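Local coordinates for protein phosphorylated carbohydrates phosphatase TM_1254 (Thermotoga maritima msb8, PDB 3KBB) that removes phosphate from phosphorylated sugars such as erythrose 4-phosphate and fructose 6-phosphate, using a divalent metal ion and working fastest with cobalt, at residues Asp62-Glu65 against Asn66-Lys69; Tyr146-Val149 against Leu150-Leu153; Gly183-Ser187 against Leu188-Lys192. All blocks are in the same frame, centred on the assembly; numbering follows the deposited sequence.

Contact 1: residues Asp62-Glu65 against Asn66-Lys69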
loop_
_atom_site.group_PDB
_atom_site.type_symbol
_atom_site.label_atom_id
_atom_site.label_comp_id
_atom_site.label_asym_id
_atom_site.label_seq_id
_atom_site.Cartn_x
_atom_site.Cartn_y
_atom_site.Cartn_z
ATOM N N ASP A 62 -20.560 -18.150 14.533
ATOM C CA ASP A 62 -19.497 -19.026 14.061
ATOM C C ASP A 62 -18.339 -18.753 15.013
ATOM O O ASP A 62 -18.419 -17.834 15.829
ATOM C CB ASP A 62 -19.113 -18.683 12.615
ATOM C CG ASP A 62 -18.465 -19.861 11.865
ATOM O OD1 ASP A 62 -18.204 -20.941 12.466
ATOM O OD2 ASP A 62 -18.220 -19.716 10.651
ATOM N N SER A 63 -17.285 -19.560 14.942
ATOM C CA SER A 63 -16.081 -19.269 15.711
ATOM C C SER A 63 -15.337 -18.128 15.018
ATOM O O SER A 63 -15.458 -17.954 13.790
ATOM C CB SER A 63 -15.191 -20.512 15.780
ATOM O OG SER A 63 -14.479 -20.692 14.561
ATOM N N LEU A 64 -14.564 -17.359 15.783
ATOM C CA LEU A 64 -13.741 -16.303 15.177
ATOM C C LEU A 64 -12.751 -16.873 14.146
ATOM O O LEU A 64 -12.481 -16.253 13.112
ATOM C CB LEU A 64 -13.027 -15.466 16.248
ATOM C CG LEU A 64 -12.327 -14.176 15.812
ATOM C CD1 LEU A 64 -13.249 -13.265 14.982
ATOM C CD2 LEU A 64 -11.782 -13.425 17.023
ATOM N N GLU A 65 -12.225 -18.057 14.445
ATOM C CA GLU A 65 -11.278 -18.741 13.584
ATOM C C GLU A 65 -11.896 -19.018 12.218
ATOM O O GLU A 65 -11.281 -18.739 11.184
ATOM C CB GLU A 65 -10.810 -20.049 14.248
ATOM C CG GLU A 65 -10.157 -21.024 13.297
ATOM C CD GLU A 65 -9.450 -22.182 13.992
ATOM O OE1 GLU A 65 -9.640 -22.373 15.211
ATOM O OE2 GLU A 65 -8.710 -22.910 13.299
ATOM N N ASN A 66 -13.108 -19.569 12.228
ATOM C CA ASN A 66 -13.853 -19.840 11.005
ATOM C C ASN A 66 -14.190 -18.553 10.249
ATOM O O ASN A 66 -14.074 -18.497 9.016
ATOM C CB ASN A 66 -15.123 -20.626 11.318
ATOM C CG ASN A 66 -14.871 -22.125 11.477
ATOM O OD1 ASN A 66 -13.830 -22.651 11.054
ATOM N ND2 ASN A 66 -15.838 -22.823 12.077
ATOM N N PHE A 67 -14.591 -17.525 10.993
ATOM C CA PHE A 67 -14.926 -16.225 10.402
ATOM C C PHE A 67 -13.723 -15.625 9.681
ATOM O O PHE A 67 -13.828 -15.225 8.516
ATOM C CB PHE A 67 -15.443 -15.267 11.469
ATOM C CG PHE A 67 -15.987 -13.972 10.912
ATOM C CD1 PHE A 67 -17.243 -13.936 10.304
ATOM C CD2 PHE A 67 -15.249 -12.796 10.999
ATOM C CE1 PHE A 67 -17.750 -12.740 9.790
ATOM C CE2 PHE A 67 -15.741 -11.591 10.489
ATOM C CZ PHE A 67 -16.996 -11.561 9.877
ATOM N N LYS A 68 -12.581 -15.582 10.379
ATOM C CA LYS A 68 -11.331 -15.035 9.826
ATOM C C LYS A 68 -10.917 -15.753 8.561
ATOM O O LYS A 68 -10.410 -15.135 7.631
ATOM C CB LYS A 68 -10.204 -15.094 10.858
ATOM C CG LYS A 68 -10.291 -14.004 11.905
ATOM C CD LYS A 68 -9.047 -13.967 12.801
ATOM C CE LYS A 68 -9.154 -14.964 13.946
ATOM N NZ LYS A 68 -8.045 -14.834 14.951
ATOM N N LYS A 69 -11.159 -17.062 8.524
ATOM C CA LYS A 69 -10.855 -17.864 7.348
ATOM C C LYS A 69 -11.729 -17.445 6.164
ATOM O O LYS A 69 -11.265 -17.396 5.029
ATOM C CB LYS A 69 -11.033 -19.360 7.657
ATOM C CG LYS A 69 -10.637 -20.269 6.480
ATOM C CD LYS A 69 -10.653 -21.746 6.825
ATOM C CE LYS A 69 -10.309 -22.574 5.588
ATOM N NZ LYS A 69 -9.879 -23.955 5.950
#
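Ser63 caps the N terminus of helix 64-82 by accepting from Asn66 N on its OG at 2.9 Å, with a nearly straight N-H...O angle of 165°. A chi1 of 78° sets that hydroxyl between its own backbone N and carbonyl carbon; serine suits an N-cap because its oxygen sits one carbon from the main chain.

One residue earlier, the side chains of Asp62 and Asn66 cross at about a right angle, their flat groups turned partly against each other. Asn66 ND2 donates in its own amide plane to Asp62 OD1 (3.0 Å), arriving on the syn side but 28° out of the carboxylate plane. The negative charge so close to the start of the helix probably also suits the helix dipole. OD2 of the same carboxylate accepts from Tyr30 OH.

Backbone bonds start the helix: Phe67 N to Ser63 O, Lys68 N to Leu64 O at 2.8 Å, and Lys69 N to Glu65 O. Among apolar atoms, Lys68 CE lies 3.8 Å from Leu64 CG, the lysine chain bending at chi3, while Leu64 CD1 approaches the Phe67 ring obliquely.

That ring is buried against Leu54 and Met55, and Leu64 rests on Pro52, so this first turn packs upon helix 47-57.

Contact 2: residues Tyr146-Val149 against Leu150-Leu153; sequences YLLV and LERL
The last two turns of helix 144-153, which lies against the parallel sheet of the HAD-like fold, bring Leu148 and Arg152 together four residues apart. Leu148 CD2 sits 3.6 Å above one face of the Arg152 guanidinium, offset toward its rim, with NH2 the nearest atom. A chi1 of -69° turns the arginine chain back toward the preceding helical turn, and its extended run from CG to NE brings the guanidinium alongside Leu148. Leu148 CD1 also lies 3.6 Å from Glu151 OE1, so one leucine touches parts of two charged side chains.

On the sheet side, Val149 and Leu153 lie side by side and point the same way, Val149 CG1 meeting Leu153 CD1 at 3.6 Å. Both are compact and apolar, as suits residues resting on Ala104 of strand 102-106. Four main-chain bonds hold the turns, among them Leu150 N to Tyr146 O and Arg152 N to Leu148 O, each 2.9 Å.

Tyr146 OH bonds to Glu164, and its side chain lies about 5 Å from that of Asp7, the probable nucleophile. Arginine suits the outer position: Leu148 lies over a face of the guanidinium while NH1 hydrogen-bonds Gln135 OE1, which should limit rotation of the group.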
loop_
_atom_site.group_PDB
_atom_site.type_symbol
_atom_site.label_atom_id
_atom_site.label_comp_id
_atom_site.label_asym_id
_atom_site.label_seq_id
_atom_site.Cartn_x
_atom_site.Cartn_y
_atom_site.Cartn_z
ATOM N N TYR A 146 12.517 1.993 5.777
ATOM C CA TYR A 146 13.260 2.763 4.755
ATOM C C TYR A 146 14.764 2.641 4.919
ATOM O O TYR A 146 15.469 2.633 3.925
ATOM C CB TYR A 146 12.801 4.232 4.736
ATOM C CG TYR A 146 11.496 4.290 3.964
ATOM C CD1 TYR A 146 11.482 4.208 2.551
ATOM C CD2 TYR A 146 10.273 4.391 4.626
ATOM C CE1 TYR A 146 10.290 4.220 1.842
ATOM C CE2 TYR A 146 9.059 4.404 3.929
ATOM C CZ TYR A 146 9.084 4.311 2.521
ATOM O OH TYR A 146 7.916 4.313 1.792
ATOM N N LEU A 147 15.253 2.575 6.158
ATOM C CA LEU A 147 16.702 2.320 6.410
ATOM C C LEU A 147 17.127 0.988 5.775
ATOM O O LEU A 147 18.211 0.895 5.161
ATOM C CB LEU A 147 16.983 2.381 7.934
ATOM C CG LEU A 147 16.840 3.782 8.528
ATOM C CD1 LEU A 147 16.773 3.666 10.094
ATOM C CD2 LEU A 147 17.952 4.754 8.078
ATOM N N LEU A 148 16.282 -0.047 5.879
ATOM C CA LEU A 148 16.598 -1.351 5.278
ATOM C C LEU A 148 16.561 -1.273 3.736
ATOM O O LEU A 148 17.419 -1.864 3.054
ATOM C CB LEU A 148 15.622 -2.422 5.784
ATOM C CG LEU A 148 15.878 -3.893 5.369
ATOM C CD1 LEU A 148 17.325 -4.314 5.636
ATOM C CD2 LEU A 148 14.839 -4.823 6.054
ATOM N N VAL A 149 15.586 -0.539 3.185
ATOM C CA VAL A 149 15.555 -0.315 1.721
ATOM C C VAL A 149 16.855 0.356 1.262
ATOM O O VAL A 149 17.446 -0.091 0.247
ATOM C CB VAL A 149 14.332 0.546 1.262
ATOM C CG1 VAL A 149 14.421 0.850 -0.274
ATOM C CG2 VAL A 149 13.032 -0.217 1.536
ATOM N N LEU A 150 17.282 1.412 1.980
ATOM C CA LEU A 150 18.526 2.138 1.669
ATOM C C LEU A 150 19.734 1.205 1.757
ATOM O O LEU A 150 20.613 1.242 0.910
ATOM C CB LEU A 150 18.717 3.354 2.557
ATOM C CG LEU A 150 17.661 4.463 2.400
ATOM C CD1 LEU A 150 17.836 5.511 3.481
ATOM C CD2 LEU A 150 17.898 5.043 0.986
ATOM N N GLU A 151 19.726 0.354 2.785
ATOM C CA GLU A 151 20.800 -0.630 2.988
ATOM C C GLU A 151 20.914 -1.594 1.850
ATOM O O GLU A 151 22.023 -1.819 1.339
ATOM C CB GLU A 151 20.607 -1.374 4.296
ATOM C CG GLU A 151 21.789 -2.339 4.600
ATOM C CD GLU A 151 21.777 -2.800 6.022
ATOM O OE1 GLU A 151 20.700 -3.240 6.475
ATOM O OE2 GLU A 151 22.842 -2.700 6.678
ATOM N N ARG A 152 19.791 -2.203 1.468
ATOM C CA ARG A 152 19.762 -3.180 0.421
ATOM C C ARG A 152 20.080 -2.553 -0.954
ATOM O O ARG A 152 20.680 -3.199 -1.803
ATOM C CB ARG A 152 18.421 -3.909 0.371
ATOM C CG ARG A 152 18.179 -4.859 1.604
ATOM C CD ARG A 152 16.925 -5.766 1.416
ATOM N NE ARG A 152 16.672 -6.536 2.645
ATOM C CZ ARG A 152 15.537 -7.177 2.985
ATOM N NH1 ARG A 152 14.469 -7.225 2.190
ATOM N NH2 ARG A 152 15.502 -7.827 4.141
ATOM N N LEU A 153 19.677 -1.297 -1.164
ATOM C CA LEU A 153 20.013 -0.591 -2.411
ATOM C C LEU A 153 21.486 -0.113 -2.453
ATOM O O LEU A 153 22.037 0.158 -3.543
ATOM C CB LEU A 153 19.144 0.668 -2.502
ATOM C CG LEU A 153 17.668 0.545 -2.839
ATOM C CD1 LEU A 153 17.017 1.888 -2.543
ATOM C CD2 LEU A 153 17.528 0.212 -4.343
#

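Contact 3: residues Gly183-Ser187 against Leu188-Lys192; sequences GVVHS and LNDGK. With SO4 (sulfate ion), chain B.
Asp190 OD1 is approached by both the main chain and the hydroxyl of Ser187. Ser187 N donates to it over 3.1 Å from above the carboxylate plane, 40° out, along a bent line. Ser187 OG lies 2.8 Å from the same oxygen, a weak bond and not a settled one, since that proton has another acceptor within reach. The straighter grip is on the other oxygen, where His186 N donates to the syn lone pair of Asp190 OD2 at 3.0 Å and 171°. Aspartate fits because its short side chain, with CG between its backbone N and carbonyl carbon (chi1 59°), can turn back over the loop and offer both oxygens to successive backbone N-H groups. With alanine in place of this aspartate, the N-H groups of His186 and Ser187 would probably lose these acceptors, and the turn its tie.

A water bonded to Ser187 OG (2.6 Å) also accepts from Asn189 N, bridging the two residues. Val185 CG1 packs 3.7 Å from Gly191 CA; a side chain there would strike the valine and the preceding carbonyl, so glycine suits the place. Gly191 N donates to O1 of a sulfate at 2.8 Å, and Ala193 N binds the same ion. Gly191 is the N-cap of helix 192-196, and backbone N-H groups at a helix N terminus are a typical anion site, here filled probably from the crystallisation liquor.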
loop_
_atom_site.group_PDB
_atom_site.type_symbol
_atom_site.label_atom_id
_atom_site.label_comp_id
_atom_site.label_asym_id
_atom_site.label_seq_id
_atom_site.Cartn_x
_atom_site.Cartn_y
_atom_site.Cartn_z
ATOM N N GLY A 183 3.722 12.676 -1.967
ATOM C CA GLY A 183 2.540 12.061 -1.411
ATOM C C GLY A 183 1.559 11.712 -2.513
ATOM O O GLY A 183 1.118 12.575 -3.274
ATOM N N VAL A 184 1.195 10.438 -2.591
ATOM C CA VAL A 184 0.310 9.938 -3.647
ATOM C C VAL A 184 -1.126 9.929 -3.161
ATOM O O VAL A 184 -1.416 9.356 -2.112
ATOM C CB VAL A 184 0.731 8.491 -4.102
ATOM C CG1 VAL A 184 -0.269 7.992 -5.182
ATOM C CG2 VAL A 184 2.122 8.571 -4.685
ATOM N N VAL A 185 -2.013 10.595 -3.907
ATOM C CA VAL A 185 -3.377 10.812 -3.425
ATOM C C VAL A 185 -4.372 10.264 -4.418
ATOM O O VAL A 185 -4.048 10.029 -5.576
ATOM C CB VAL A 185 -3.645 12.333 -3.213
ATOM C CG1 VAL A 185 -2.814 12.868 -2.087
ATOM C CG2 VAL A 185 -3.374 13.085 -4.474
ATOM N N HIS A 186 -5.614 10.111 -3.970
ATOM C CA HIS A 186 -6.584 9.389 -4.758
ATOM C C HIS A 186 -7.885 10.087 -5.047
ATOM O O HIS A 186 -8.703 9.553 -5.802
ATOM C CB HIS A 186 -6.852 8.069 -4.056
ATOM C CG HIS A 186 -5.599 7.296 -3.829
ATOM N ND1 HIS A 186 -4.881 6.738 -4.869
ATOM C CD2 HIS A 186 -4.895 7.045 -2.701
ATOM C CE1 HIS A 186 -3.799 6.155 -4.388
ATOM N NE2 HIS A 186 -3.779 6.333 -3.075
ATOM N N SER A 187 -8.063 11.275 -4.486
ATOM C CA SER A 187 -9.369 11.925 -4.536
ATOM C C SER A 187 -9.226 13.412 -4.759
ATOM O O SER A 187 -8.122 13.908 -4.982
ATOM C CB SER A 187 -10.144 11.635 -3.252
ATOM O OG SER A 187 -9.719 12.482 -2.192
ATOM N N LEU A 188 -10.360 14.108 -4.693
ATOM C CA LEU A 188 -10.436 15.519 -5.023
ATOM C C LEU A 188 -9.493 16.378 -4.162
ATOM O O LEU A 188 -8.760 17.184 -4.697
ATOM C CB LEU A 188 -11.888 16.029 -4.958
ATOM C CG LEU A 188 -12.164 17.479 -5.408
ATOM C CD1 LEU A 188 -11.942 17.731 -6.901
ATOM C CD2 LEU A 188 -13.593 17.893 -5.005
ATOM N N ASN A 189 -9.504 16.182 -2.845
ATOM C CA ASN A 189 -8.694 17.055 -1.935
ATOM C C ASN A 189 -8.005 16.437 -0.752
ATOM O O ASN A 189 -7.677 17.129 0.220
ATOM C CB ASN A 189 -9.542 18.206 -1.432
ATOM C CG ASN A 189 -9.545 19.323 -2.369
ATOM O OD1 ASN A 189 -10.516 19.514 -3.067
ATOM N ND2 ASN A 189 -8.441 20.065 -2.432
ATOM N N ASP A 190 -7.756 15.135 -0.829
ATOM C CA ASP A 190 -6.990 14.485 0.206
ATOM C C ASP A 190 -5.520 14.894 0.029
ATOM O O ASP A 190 -5.099 15.402 -1.047
ATOM C CB ASP A 190 -7.145 12.949 0.148
ATOM C CG ASP A 190 -6.711 12.364 -1.190
ATOM O OD1 ASP A 190 -6.958 13.024 -2.238
ATOM O OD2 ASP A 190 -6.123 11.244 -1.196
ATOM N N GLY A 191 -4.774 14.702 1.105
ATOM C CA GLY A 191 -3.320 14.778 1.068
ATOM C C GLY A 191 -2.684 15.796 1.981
ATOM O O GLY A 191 -1.456 15.839 2.116
ATOM N N LYS A 192 -3.501 16.635 2.618
ATOM C CA LYS A 192 -2.951 17.612 3.556
ATOM C C LYS A 192 -2.057 16.993 4.634
ATOM O O LYS A 192 -0.982 17.528 4.959
ATOM C CB LYS A 192 -4.065 18.465 4.184
ATOM C CG LYS A 192 -3.507 19.556 5.120
ATOM C CD LYS A 192 -4.548 20.612 5.423
ATOM C CE LYS A 192 -3.951 21.690 6.299
ATOM N NZ LYS A 192 -5.026 22.443 6.991
HETATM S S SO4 B . -6.226 14.384 4.562
HETATM O O1 SO4 B . -6.200 13.647 3.290
HETATM O O2 SO4 B . -7.107 15.537 4.396
HETATM O O3 SO4 B . -6.655 13.561 5.684
HETATM O O4 SO4 B . -4.909 14.833 4.930
HETATM O O HOH W 1 -11.482 14.359 -1.634
#

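From the N terminus, the chain first reaches contact 1, which begins helix 64-82 in the helical part of the molecule beside helix 47-57. Contact 2 comes later, ending helix 144-153 on the parallel sheet, and contact 3 closes the loop leading from strand 181-184 into helix 192-196. The three follow in series, none nested or crossed, and each is local. Contact 1 stands apart, its centre about 38 Å from that of contact 2 and about 35 Å from that of contact 3. Contacts 2 and 3 both belong to the sheet-bearing part, with nearest atoms about 10 Å apart, and both have side chains in the neighbourhood of Asp7.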